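Local coordinates for NADB-Rossmann Superfamily protein (PDB 3LEC) that probably transfers a methyl group to N1 of an adenine in tRNA, with a Rossmann-type methyltransferase fold, and binds a zinc ion, at residues N110-L115 with R133-A138; N17-G22 with T93-G98; Q13-Y18 with V122-N127; M166-K171 with F175-L180. One frame throughout, in Å; residues are numbered along the deposited sequence.

In the fold
Contacts 2 and 3 lie in the core, on the central parallel part of the sheet, with centres about 7 Å apart; they share N17 and Y18 and rest on the neighbouring strands 93-99 and 120-125. Their chemistry is mainly valine and threonine methyl packing, with polar ends tied to neighbouring strands and to R11 of helix 10-16. Contacts 1 and 4 are partly buried and lie farther out. Contact 1 joins a short 3-10 segment to helix 129-138 through a tryptophan, and L115 continues inward to I94 of contact 2. Contact 4, a helix-to-helix corner, alone has a hydrogen bond between its segments, F175 N to K171 O; its G176 and P177 pack against R133 of contact 1.

Contact 1 (N110-L115 with R133-A138); sequences NDIDKL and RKWLAA
I112 and L115 converge on the indole of W135, joining the 3-10 segment 112-115 to helix 129-138 beside the sheet of this Rossmann-type fold. The two elements stand before and after strand 120-125 in the chain. From CB of W135 the ring departs with CG anti to the backbone N (chi1 -176°), which sends the indole off helix 129-138 toward the other segment. The five-membered end comes first, and NE1 there is hydrogen-bonded to N109 OD1 at the end of helix 101-110, a bond that limits how far the ring can turn about its own axis. On the benzo side, CE3 and CZ3 pass L136 CD2 of the same helix, which lies in the ring plane at the edge; W135 CE3 is 3.9 Å from that methyl. Beyond, CZ2 and CH2 form the outer end of the indole. I112 reaches this end with its CG1 arm, turned anti to its N, so that CD1 comes obliquely to the ring, 3.7 Å from W135 CZ2. The same methyl lies 4.0 Å from W135 CH2. Around the ring, A105 and L108 of helix 101-110 and the phenyl of F141, its plane turned by about 20°, complete the apolar setting. The side chain of I112 is about 8 Å from that of D140, a zinc ligand, so the patch lies near the metal site without belonging to it. At the outermost carbon of the indole, L115 CD1 approaches the edge, close to the ring plane, 4.2 Å from W135 CH2.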
loop_
_atom_site.group_PDB
_atom_site.type_symbol
_atom_site.label_atom_id
_atom_site.label_comp_id
_atom_site.label_asym_id
_atom_site.label_seq_id
_atom_site.Cartn_x
_atom_site.Cartn_y
_atom_site.Cartn_z
ATOM N N ASN A 110 14.003 -0.576 -6.814
ATOM C CA ASN A 110 15.295 0.074 -6.557
ATOM C C ASN A 110 16.115 -0.577 -5.453
ATOM O O ASN A 110 17.357 -0.537 -5.471
ATOM C CB ASN A 110 15.108 1.566 -6.252
ATOM C CG ASN A 110 16.404 2.342 -6.394
ATOM O OD1 ASN A 110 17.184 2.087 -7.311
ATOM N ND2 ASN A 110 16.651 3.267 -5.480
ATOM N N ASP A 111 15.423 -1.190 -4.500
ATOM C CA ASP A 111 16.080 -1.836 -3.368
ATOM C C ASP A 111 15.629 -3.269 -3.158
ATOM O O ASP A 111 15.561 -3.760 -2.029
ATOM C CB ASP A 111 15.875 -1.006 -2.098
ATOM C CG ASP A 111 16.836 0.164 -2.012
ATOM O OD1 ASP A 111 18.066 -0.061 -2.105
ATOM O OD2 ASP A 111 16.367 1.310 -1.861
ATOM N N ILE A 112 15.368 -3.955 -4.264
ATOM C CA ILE A 112 14.844 -5.318 -4.213
ATOM C C ILE A 112 15.695 -6.291 -3.380
ATOM O O ILE A 112 15.154 -7.148 -2.664
ATOM C CB ILE A 112 14.554 -5.885 -5.636
ATOM C CG1 ILE A 112 13.818 -7.224 -5.523
ATOM C CG2 ILE A 112 15.844 -5.999 -6.493
ATOM C CD1 ILE A 112 13.051 -7.630 -6.760
ATOM N N ASP A 113 17.017 -6.153 -3.450
ATOM C CA ASP A 113 17.900 -7.026 -2.665
ATOM C C ASP A 113 17.624 -6.943 -1.156
ATOM O O ASP A 113 17.750 -7.933 -0.431
ATOM C CB ASP A 113 19.375 -6.701 -2.958
ATOM C CG ASP A 113 19.821 -7.151 -4.369
ATOM O OD1 ASP A 113 19.059 -7.875 -5.052
ATOM O OD2 ASP A 113 20.937 -6.777 -4.795
ATOM N N LYS A 114 17.250 -5.758 -0.682
ATOM C CA LYS A 114 16.965 -5.554 0.745
ATOM C C LYS A 114 15.711 -6.285 1.262
ATOM O O LYS A 114 15.508 -6.413 2.464
ATOM C CB LYS A 114 16.906 -4.054 1.067
ATOM C CG LYS A 114 18.194 -3.336 0.696
ATOM C CD LYS A 114 18.405 -2.074 1.506
ATOM C CE LYS A 114 18.826 -2.395 2.931
ATOM N NZ LYS A 114 19.614 -1.290 3.513
ATOM N N LEU A 115 14.890 -6.784 0.349
ATOM C CA LEU A 115 13.657 -7.427 0.741
ATOM C C LEU A 115 13.899 -8.898 1.055
ATOM O O LEU A 115 13.007 -9.590 1.539
ATOM C CB LEU A 115 12.621 -7.284 -0.387
ATOM C CG LEU A 115 12.232 -5.835 -0.725
ATOM C CD1 LEU A 115 11.393 -5.785 -1.986
ATOM C CD2 LEU A 115 11.463 -5.218 0.434
ATOM N N ARG A 133 0.614 -4.645 -8.621
ATOM C CA ARG A 133 0.384 -6.081 -8.749
ATOM C C ARG A 133 1.304 -6.717 -9.812
ATOM O O ARG A 133 1.822 -7.817 -9.602
ATOM C CB ARG A 133 -1.091 -6.402 -9.036
ATOM C CG ARG A 133 -1.987 -6.139 -7.829
ATOM C CD ARG A 133 -3.357 -6.837 -7.934
ATOM N NE ARG A 133 -4.222 -6.309 -6.886
ATOM C CZ ARG A 133 -4.975 -5.205 -7.009
ATOM N NH1 ARG A 133 -5.021 -4.532 -8.157
ATOM N NH2 ARG A 133 -5.689 -4.791 -5.981
ATOM N N LYS A 134 1.516 -6.027 -10.932
ATOM C CA LYS A 134 2.352 -6.579 -12.004
ATOM C C LYS A 134 3.782 -6.749 -11.543
ATOM O O LYS A 134 4.424 -7.750 -11.852
ATOM C CB LYS A 134 2.344 -5.698 -13.245
ATOM C CG LYS A 134 1.073 -5.750 -14.068
ATOM C CD LYS A 134 1.115 -4.663 -15.145
ATOM C CE LYS A 134 -0.006 -4.828 -16.161
ATOM N NZ LYS A 134 0.170 -3.888 -17.316
ATOM N N TRP A 135 4.257 -5.778 -10.780
ATOM C CA TRP A 135 5.610 -5.817 -10.271
ATOM C C TRP A 135 5.750 -6.930 -9.244
ATOM O O TRP A 135 6.734 -7.648 -9.270
ATOM C CB TRP A 135 6.033 -4.487 -9.671
ATOM C CG TRP A 135 7.478 -4.540 -9.236
ATOM C CD1 TRP A 135 8.563 -4.160 -9.970
ATOM C CD2 TRP A 135 7.983 -5.033 -7.984
ATOM N NE1 TRP A 135 9.714 -4.389 -9.249
ATOM C CE2 TRP A 135 9.385 -4.916 -8.026
ATOM C CE3 TRP A 135 7.380 -5.532 -6.817
ATOM C CZ2 TRP A 135 10.212 -5.288 -6.945
ATOM C CZ3 TRP A 135 8.212 -5.930 -5.749
ATOM C CH2 TRP A 135 9.618 -5.800 -5.831
ATOM N N LEU A 136 4.767 -7.065 -8.354
ATOM C CA LEU A 136 4.797 -8.114 -7.349
ATOM C C LEU A 136 4.856 -9.492 -8.012
ATOM O O LEU A 136 5.706 -10.340 -7.658
ATOM C CB LEU A 136 3.606 -7.987 -6.404
ATOM C CG LEU A 136 3.637 -6.752 -5.489
ATOM C CD1 LEU A 136 2.228 -6.486 -4.923
ATOM C CD2 LEU A 136 4.665 -6.955 -4.376
ATOM N N ALA A 137 3.966 -9.707 -8.985
ATOM C CA ALA A 137 3.904 -11.009 -9.694
ATOM C C ALA A 137 5.202 -11.374 -10.391
ATOM O O ALA A 137 5.571 -12.549 -10.440
ATOM C CB ALA A 137 2.774 -11.023 -10.698
ATOM N N ALA A 138 5.870 -10.375 -10.963
ATOM C CA ALA A 138 7.087 -10.586 -11.742
ATOM C C ALA A 138 8.309 -10.827 -10.868
ATOM O O ALA A 138 9.340 -11.296 -11.373
ATOM C CB ALA A 138 7.346 -9.403 -12.669
#

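Contact 2 (N17-G22 with T93-G98); sequences NYVPKG and TITICG
T95 OG1 is hydrogen-bonded to D27 OD1 on strand 23-28, a bond consistent with the rotation that leaves the methyl of T95 facing V19. With chi1 at 50°, OG1 stands between the backbone N and the carbonyl carbon, while T95 CG2 comes 4.3 Å from V19 CG2. The other methyl of V19, CG1, points to T93, where it lies 4.4 Å from T93 CG2. One valine fork thus spans two residues that project from the same face of strand 93-99, a loose dispersive fit. P20 brings up its CD, 3.8 Å from T93 OG1, a van der Waals approach. V15 of helix 10-16 and V122 of the next strand also touch T95, and P20 leans on T120, so the loop is bedded over more than one strand. The backbone of T93 is bonded to R24 and L26, and that of I94 to T120 and V122, which fixes strand 93-99 between its two neighbours. A loop crossing from an N-terminal helix into strand 23-28 beside strand 93-99 fits the 3-2-1-4-5-7-6 sheet order characteristic of Rossmann-fold methyltransferases.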
loop_
_atom_site.group_PDB
_atom_site.type_symbol
_atom_site.label_atom_id
_atom_site.label_comp_id
_atom_site.label_asym_id
_atom_site.label_seq_id
_atom_site.Cartn_x
_atom_site.Cartn_y
_atom_site.Cartn_z
ATOM N N ASN A 17 -3.968 -3.366 11.138
ATOM C CA ASN A 17 -4.632 -4.646 11.455
ATOM C C ASN A 17 -3.913 -5.846 10.828
ATOM O O ASN A 17 -4.088 -6.961 11.303
ATOM C CB ASN A 17 -6.104 -4.680 11.006
ATOM C CG ASN A 17 -6.975 -3.645 11.708
ATOM O OD1 ASN A 17 -8.019 -3.246 11.187
ATOM N ND2 ASN A 17 -6.554 -3.203 12.872
ATOM N N TYR A 18 -3.151 -5.602 9.758
ATOM C CA TYR A 18 -2.417 -6.647 9.039
ATOM C C TYR A 18 -0.948 -6.802 9.436
ATOM O O TYR A 18 -0.272 -7.698 8.937
ATOM C CB TYR A 18 -2.493 -6.444 7.531
ATOM C CG TYR A 18 -3.818 -6.750 6.902
ATOM C CD1 TYR A 18 -4.315 -8.052 6.845
ATOM C CD2 TYR A 18 -4.567 -5.730 6.324
ATOM C CE1 TYR A 18 -5.556 -8.327 6.227
ATOM C CE2 TYR A 18 -5.788 -5.998 5.707
ATOM C CZ TYR A 18 -6.271 -7.286 5.668
ATOM O OH TYR A 18 -7.479 -7.519 5.044
ATOM N N VAL A 19 -0.464 -5.948 10.333
ATOM C CA VAL A 19 0.927 -6.040 10.789
ATOM C C VAL A 19 0.954 -7.130 11.845
ATOM O O VAL A 19 0.159 -7.090 12.793
ATOM C CB VAL A 19 1.430 -4.705 11.382
ATOM C CG1 VAL A 19 2.899 -4.813 11.824
ATOM C CG2 VAL A 19 1.272 -3.597 10.352
ATOM N N PRO A 20 1.819 -8.142 11.646
ATOM C CA PRO A 20 1.878 -9.266 12.563
ATOM C C PRO A 20 2.254 -8.800 13.958
ATOM O O PRO A 20 3.085 -7.907 14.100
ATOM C CB PRO A 20 3.029 -10.115 11.994
ATOM C CG PRO A 20 3.042 -9.806 10.556
ATOM C CD PRO A 20 2.774 -8.310 10.539
ATOM N N LYS A 21 1.671 -9.434 14.976
ATOM C CA LYS A 21 2.088 -9.200 16.359
ATOM C C LYS A 21 3.585 -9.433 16.540
ATOM O O LYS A 21 4.138 -10.412 16.023
ATOM C CB LYS A 21 1.330 -10.137 17.308
ATOM C CG LYS A 21 -0.164 -9.990 17.252
ATOM C CD LYS A 21 -0.596 -8.715 17.950
ATOM C CE LYS A 21 -2.061 -8.765 18.287
ATOM N NZ LYS A 21 -2.510 -7.393 18.558
ATOM N N GLY A 22 4.233 -8.530 17.269
ATOM C CA GLY A 22 5.657 -8.671 17.579
ATOM C C GLY A 22 6.562 -8.242 16.420
ATOM O O GLY A 22 7.788 -8.383 16.511
ATOM N N THR A 93 9.014 -6.738 8.680
ATOM C CA THR A 93 7.816 -6.182 8.027
ATOM C C THR A 93 8.047 -4.757 7.509
ATOM O O THR A 93 8.620 -3.923 8.208
ATOM C CB THR A 93 6.600 -6.129 8.982
ATOM O OG1 THR A 93 6.394 -7.400 9.610
ATOM C CG2 THR A 93 5.332 -5.730 8.240
ATOM N N ILE A 94 7.542 -4.475 6.314
ATOM C CA ILE A 94 7.643 -3.148 5.692
ATOM C C ILE A 94 6.237 -2.681 5.313
ATOM O O ILE A 94 5.452 -3.446 4.749
ATOM C CB ILE A 94 8.572 -3.173 4.472
ATOM C CG1 ILE A 94 10.015 -3.524 4.910
ATOM C CG2 ILE A 94 8.550 -1.829 3.703
ATOM C CD1 ILE A 94 11.008 -3.636 3.733
ATOM N N THR A 95 5.906 -1.447 5.673
ATOM C CA THR A 95 4.667 -0.823 5.208
ATOM C C THR A 95 5.020 0.356 4.288
ATOM O O THR A 95 5.966 1.102 4.549
ATOM C CB THR A 95 3.774 -0.350 6.375
ATOM O OG1 THR A 95 4.542 0.437 7.295
ATOM C CG2 THR A 95 3.156 -1.547 7.135
ATOM N N ILE A 96 4.281 0.502 3.191
ATOM C CA ILE A 96 4.417 1.687 2.329
ATOM C C ILE A 96 3.018 2.140 1.960
ATOM O O ILE A 96 2.296 1.391 1.313
ATOM C CB ILE A 96 5.238 1.427 1.038
ATOM C CG1 ILE A 96 6.546 0.666 1.332
ATOM C CG2 ILE A 96 5.522 2.751 0.319
ATOM C CD1 ILE A 96 7.262 0.145 0.078
ATOM N N CYS A 97 2.637 3.345 2.395
ATOM C CA CYS A 97 1.245 3.811 2.208
ATOM C C CYS A 97 1.219 5.186 1.590
ATOM O O CYS A 97 2.224 5.898 1.626
ATOM C CB CYS A 97 0.496 3.874 3.538
ATOM S SG CYS A 97 0.713 2.438 4.613
ATOM N N GLY A 98 0.067 5.561 1.036
ATOM C CA GLY A 98 -0.178 6.938 0.577
ATOM C C GLY A 98 0.662 7.410 -0.601
ATOM O O GLY A 98 0.990 8.604 -0.723
#

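Contact 3 (Q13-Y18 with V122-N127); sequences QKVANY and VLQPNN. With SO4 (sulfate ion), chain C.
V15 CG1 and V122 CG1 meet at 3.6 Å, the closest approach between 13-18 and 122-127. The two valine side chains run past each other in opposite directions, so that a methyl of each lies beside the other. The V15 and Q124 side chains cross at about a right angle, with V15 CG2 4.1 Å from Q124 CB. Y18 CB also reaches V122, 4.2 Å from V122 CG1, while the tyrosine ring continues away toward strands 155-163 and 141-150. In this Rossmann-type sheet the helix lies over the central strands, V15 also touching C97 of strand 93-99, and L35 of helix 34-41 packs on V15 as well. Farther along the strand, the bend of Q124 (chi2 -84°) carries its amide off V15, along the strand. Q124 NE2 donates to N126 OD1 over 3.0 Å, nearly straight at 167° and lying almost in the amide plane of Q124. Its OE1 is held by both R11 NH1 and G98 N, which fixes the amide's rotation. Outermost, N127 ND2 donates a long 3.3 Å bond to O1 of a sulfate, probably from the crystallisation liquor, which G100 N also binds.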
loop_
_atom_site.group_PDB
_atom_site.type_symbol
_atom_site.label_atom_id
_atom_site.label_comp_id
_atom_site.label_asym_id
_atom_site.label_seq_id
_atom_site.Cartn_x
_atom_site.Cartn_y
_atom_site.Cartn_z
ATOM N N GLN A 13 -5.540 2.399 10.028
ATOM C CA GLN A 13 -5.982 1.344 10.964
ATOM C C GLN A 13 -6.051 0.013 10.255
ATOM O O GLN A 13 -5.625 -0.999 10.808
ATOM C CB GLN A 13 -7.336 1.677 11.606
ATOM C CG GLN A 13 -7.827 0.624 12.687
ATOM C CD GLN A 13 -6.846 0.476 13.836
ATOM O OE1 GLN A 13 -6.359 -0.643 14.123
ATOM N NE2 GLN A 13 -6.556 1.587 14.526
ATOM N N LYS A 14 -6.632 0.012 9.060
ATOM C CA LYS A 14 -6.746 -1.222 8.283
ATOM C C LYS A 14 -5.381 -1.765 7.813
ATOM O O LYS A 14 -5.204 -2.969 7.696
ATOM C CB LYS A 14 -7.803 -1.062 7.192
ATOM C CG LYS A 14 -9.192 -1.020 7.849
ATOM C CD LYS A 14 -10.329 -0.669 6.914
ATOM C CE LYS A 14 -11.614 -0.399 7.718
ATOM N NZ LYS A 14 -12.220 -1.664 8.221
ATOM N N VAL A 15 -4.407 -0.883 7.605
ATOM C CA VAL A 15 -3.023 -1.321 7.441
ATOM C C VAL A 15 -2.480 -1.934 8.756
ATOM O O VAL A 15 -1.923 -3.019 8.738
ATOM C CB VAL A 15 -2.102 -0.170 6.970
ATOM C CG1 VAL A 15 -0.640 -0.598 6.950
ATOM C CG2 VAL A 15 -2.502 0.280 5.585
ATOM N N ALA A 16 -2.614 -1.219 9.872
ATOM C CA ALA A 16 -2.150 -1.730 11.193
ATOM C C ALA A 16 -2.709 -3.113 11.518
ATOM O O ALA A 16 -1.994 -3.929 12.092
ATOM C CB ALA A 16 -2.513 -0.756 12.314
ATOM N N ASN A 17 -3.968 -3.366 11.138
ATOM C CA ASN A 17 -4.632 -4.646 11.455
ATOM C C ASN A 17 -3.913 -5.846 10.828
ATOM O O ASN A 17 -4.088 -6.961 11.303
ATOM C CB ASN A 17 -6.104 -4.680 11.006
ATOM C CG ASN A 17 -6.975 -3.645 11.708
ATOM O OD1 ASN A 17 -8.019 -3.246 11.187
ATOM N ND2 ASN A 17 -6.554 -3.203 12.872
ATOM N N TYR A 18 -3.151 -5.602 9.758
ATOM C CA TYR A 18 -2.417 -6.647 9.039
ATOM C C TYR A 18 -0.948 -6.802 9.436
ATOM O O TYR A 18 -0.272 -7.698 8.937
ATOM C CB TYR A 18 -2.493 -6.444 7.531
ATOM C CG TYR A 18 -3.818 -6.750 6.902
ATOM C CD1 TYR A 18 -4.315 -8.052 6.845
ATOM C CD2 TYR A 18 -4.567 -5.730 6.324
ATOM C CE1 TYR A 18 -5.556 -8.327 6.227
ATOM C CE2 TYR A 18 -5.788 -5.998 5.707
ATOM C CZ TYR A 18 -6.271 -7.286 5.668
ATOM O OH TYR A 18 -7.479 -7.519 5.044
ATOM N N VAL A 122 2.926 -4.701 3.860
ATOM C CA VAL A 122 1.562 -4.177 3.768
ATOM C C VAL A 122 1.663 -2.881 2.972
ATOM O O VAL A 122 2.393 -1.967 3.351
ATOM C CB VAL A 122 0.954 -3.952 5.162
ATOM C CG1 VAL A 122 -0.564 -3.708 5.055
ATOM C CG2 VAL A 122 1.212 -5.201 6.039
ATOM N N LEU A 123 0.967 -2.834 1.843
ATOM C CA LEU A 123 1.144 -1.787 0.846
ATOM C C LEU A 123 -0.213 -1.164 0.577
ATOM O O LEU A 123 -1.214 -1.869 0.361
ATOM C CB LEU A 123 1.734 -2.377 -0.446
ATOM C CG LEU A 123 3.017 -3.210 -0.299
ATOM C CD1 LEU A 123 3.384 -3.915 -1.613
ATOM C CD2 LEU A 123 4.157 -2.358 0.239
ATOM N N GLN A 124 -0.267 0.154 0.684
ATOM C CA GLN A 124 -1.517 0.874 0.437
ATOM C C GLN A 124 -1.247 1.864 -0.704
ATOM O O GLN A 124 -0.819 3.000 -0.483
ATOM C CB GLN A 124 -2.023 1.532 1.732
ATOM C CG GLN A 124 -3.395 2.241 1.650
ATOM C CD GLN A 124 -3.280 3.666 1.109
ATOM O OE1 GLN A 124 -2.678 4.539 1.743
ATOM N NE2 GLN A 124 -3.854 3.905 -0.071
ATOM N N PRO A 125 -1.458 1.410 -1.949
ATOM C CA PRO A 125 -1.321 2.302 -3.094
ATOM C C PRO A 125 -2.535 3.221 -3.212
ATOM O O PRO A 125 -3.674 2.793 -2.909
ATOM C CB PRO A 125 -1.268 1.343 -4.290
ATOM C CG PRO A 125 -2.029 0.100 -3.818
ATOM C CD PRO A 125 -1.876 0.045 -2.322
ATOM N N ASN A 126 -2.315 4.447 -3.671
ATOM C CA ASN A 126 -3.433 5.364 -3.896
ATOM C C ASN A 126 -4.097 5.195 -5.256
ATOM O O ASN A 126 -5.225 5.665 -5.455
ATOM C CB ASN A 126 -2.992 6.821 -3.759
ATOM C CG ASN A 126 -2.760 7.222 -2.325
ATOM O OD1 ASN A 126 -3.266 6.579 -1.382
ATOM N ND2 ASN A 126 -1.989 8.283 -2.140
ATOM N N ASN A 127 -3.377 4.573 -6.185
ATOM C CA ASN A 127 -3.804 4.420 -7.573
ATOM C C ASN A 127 -2.855 3.469 -8.276
ATOM O O ASN A 127 -1.915 2.970 -7.650
ATOM C CB ASN A 127 -3.775 5.790 -8.277
ATOM C CG ASN A 127 -2.430 6.465 -8.144
ATOM O OD1 ASN A 127 -1.399 5.890 -8.478
ATOM N ND2 ASN A 127 -2.434 7.685 -7.643
HETATM S S SO4 C . 0.875 9.807 -6.274
HETATM O O1 SO4 C . 0.458 9.176 -7.518
HETATM O O2 SO4 C . 1.014 11.245 -6.497
HETATM O O3 SO4 C . -0.157 9.581 -5.254
HETATM O O4 SO4 C . 2.164 9.222 -5.866
#

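Contact 4 (M166-K171 with F175-L180); sequences MNLTAK and FGPFLL
The ring of F175 receives the carbonyl of K171 at its edge, near the ring plane, with K171 O 3.1 Å from F175 CD2. The indole of W191 meets the same ring with the planes at about 60°, and F187, I223 and V226 of the two C-terminal helices contribute further packing. F175 N also donates to K171 O, at 2.8 Å. L180 CD1 adds an apolar neighbour 3.9 Å from K171 O. The bond closes helix 170-175, and G176, with positive phi (101°), ends it and serves as N-cap of helix 177-182, a helix-to-helix corner outside the Rossmann-type sheet. At the opposite end of helix 170-175, T169 is the N-cap: its side chain caps a backbone N just past K171, and the E172 side chain returns a bond from OE1 to the backbone N of T169, in the manner of a capping box. Before that cap L168 crosses P177 at about a right angle, its CD2 4.0 Å from P177 CG, with P177 CB at nearly the same distance. The start of helix 177-182 is gripped from strand 141-150, where the single oxygen E146 OE1 accepts both F178 N and L179 N.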
loop_
_atom_site.group_PDB
_atom_site.type_symbol
_atom_site.label_atom_id
_atom_site.label_comp_id
_atom_site.label_asym_id
_atom_site.label_seq_id
_atom_site.Cartn_x
_atom_site.Cartn_y
_atom_site.Cartn_z
HETATM N N MSE A 166 3.672 -16.181 -7.746
HETATM C CA MSE A 166 2.255 -15.927 -7.982
HETATM C C MSE A 166 2.068 -15.667 -9.456
HETATM O O MSE A 166 2.860 -14.949 -10.053
HETATM C CB MSE A 166 1.821 -14.697 -7.178
HETATM C CG MSE A 166 0.463 -14.135 -7.585
HETATM SE SE MSE A 166 -0.046 -12.582 -6.475
HETATM C CE MSE A 166 1.135 -11.231 -7.221
ATOM N N ASN A 167 1.051 -16.266 -10.054
ATOM C CA ASN A 167 0.674 -15.914 -11.412
ATOM C C ASN A 167 -0.682 -15.258 -11.314
ATOM O O ASN A 167 -1.575 -15.776 -10.625
ATOM C CB ASN A 167 0.559 -17.146 -12.308
ATOM C CG ASN A 167 1.873 -17.862 -12.507
ATOM O OD1 ASN A 167 2.948 -17.288 -12.356
ATOM N ND2 ASN A 167 1.790 -19.137 -12.866
ATOM N N LEU A 168 -0.828 -14.104 -11.954
ATOM C CA LEU A 168 -2.128 -13.420 -11.977
ATOM C C LEU A 168 -2.624 -13.182 -13.398
ATOM O O LEU A 168 -1.824 -12.857 -14.275
ATOM C CB LEU A 168 -2.076 -12.085 -11.213
ATOM C CG LEU A 168 -1.895 -12.042 -9.695
ATOM C CD1 LEU A 168 -2.024 -10.584 -9.224
ATOM C CD2 LEU A 168 -2.892 -12.927 -8.959
ATOM N N THR A 169 -3.940 -13.343 -13.600
ATOM C CA THR A 169 -4.602 -13.005 -14.865
ATOM C C THR A 169 -4.698 -11.485 -15.001
ATOM O O THR A 169 -4.588 -10.754 -13.997
ATOM C CB THR A 169 -6.043 -13.596 -14.932
ATOM O OG1 THR A 169 -6.839 -13.061 -13.879
ATOM C CG2 THR A 169 -6.036 -15.122 -14.806
ATOM N N ALA A 170 -4.911 -11.008 -16.230
ATOM C CA ALA A 170 -5.131 -9.581 -16.451
ATOM C C ALA A 170 -6.220 -9.074 -15.519
ATOM O O ALA A 170 -6.056 -8.010 -14.941
ATOM C CB ALA A 170 -5.454 -9.258 -17.913
ATOM N N LYS A 171 -7.310 -9.840 -15.354
ATOM C CA LYS A 171 -8.408 -9.430 -14.466
ATOM C C LYS A 171 -7.942 -9.309 -13.019
ATOM O O LYS A 171 -8.257 -8.331 -12.339
ATOM C CB LYS A 171 -9.589 -10.406 -14.533
ATOM C CG LYS A 171 -10.498 -10.184 -15.709
ATOM C CD LYS A 171 -11.924 -10.535 -15.351
ATOM C CE LYS A 171 -12.799 -10.536 -16.597
ATOM N NZ LYS A 171 -13.842 -11.621 -16.502
ATOM N N PHE A 175 -8.182 -5.981 -10.873
ATOM C CA PHE A 175 -9.223 -5.932 -9.839
ATOM C C PHE A 175 -8.802 -6.440 -8.469
ATOM O O PHE A 175 -9.383 -6.026 -7.450
ATOM C CB PHE A 175 -10.479 -6.663 -10.333
ATOM C CG PHE A 175 -11.071 -6.041 -11.554
ATOM C CD1 PHE A 175 -11.933 -4.972 -11.440
ATOM C CD2 PHE A 175 -10.724 -6.482 -12.815
ATOM C CE1 PHE A 175 -12.453 -4.356 -12.559
ATOM C CE2 PHE A 175 -11.253 -5.876 -13.960
ATOM C CZ PHE A 175 -12.120 -4.809 -13.828
ATOM N N GLY A 176 -7.802 -7.327 -8.460
ATOM C CA GLY A 176 -7.284 -7.904 -7.216
ATOM C C GLY A 176 -7.846 -9.301 -7.011
ATOM O O GLY A 176 -9.059 -9.483 -7.046
ATOM N N PRO A 177 -6.959 -10.300 -6.825
ATOM C CA PRO A 177 -7.411 -11.675 -6.687
ATOM C C PRO A 177 -8.367 -11.829 -5.498
ATOM O O PRO A 177 -9.397 -12.508 -5.623
ATOM C CB PRO A 177 -6.102 -12.460 -6.480
ATOM C CG PRO A 177 -5.106 -11.384 -5.949
ATOM C CD PRO A 177 -5.488 -10.175 -6.731
ATOM N N PHE A 178 -8.042 -11.194 -4.364
ATOM C CA PHE A 178 -8.869 -11.278 -3.158
ATOM C C PHE A 178 -10.043 -10.317 -3.173
ATOM O O PHE A 178 -11.102 -10.653 -2.668
ATOM C CB PHE A 178 -8.030 -11.101 -1.891
ATOM C CG PHE A 178 -7.106 -12.254 -1.643
ATOM C CD1 PHE A 178 -7.526 -13.333 -0.873
ATOM C CD2 PHE A 178 -5.826 -12.266 -2.196
ATOM C CE1 PHE A 178 -6.679 -14.425 -0.652
ATOM C CE2 PHE A 178 -4.960 -13.348 -1.971
ATOM C CZ PHE A 178 -5.387 -14.430 -1.192
ATOM N N LEU A 179 -9.863 -9.132 -3.765
ATOM C CA LEU A 179 -10.982 -8.175 -3.888
ATOM C C LEU A 179 -12.074 -8.722 -4.813
ATOM O O LEU A 179 -13.259 -8.546 -4.556
ATOM C CB LEU A 179 -10.508 -6.816 -4.411
ATOM C CG LEU A 179 -9.428 -6.109 -3.557
ATOM C CD1 LEU A 179 -9.081 -4.761 -4.189
ATOM C CD2 LEU A 179 -9.908 -5.919 -2.100
ATOM N N LEU A 180 -11.655 -9.400 -5.872
ATOM C CA LEU A 180 -12.609 -10.053 -6.791
ATOM C C LEU A 180 -13.446 -11.113 -6.090
ATOM O O LEU A 180 -14.666 -11.197 -6.277
ATOM C CB LEU A 180 -11.851 -10.682 -7.946
ATOM C CG LEU A 180 -11.501 -9.836 -9.155
ATOM C CD1 LEU A 180 -10.502 -10.575 -10.065
ATOM C CD2 LEU A 180 -12.797 -9.463 -9.915
#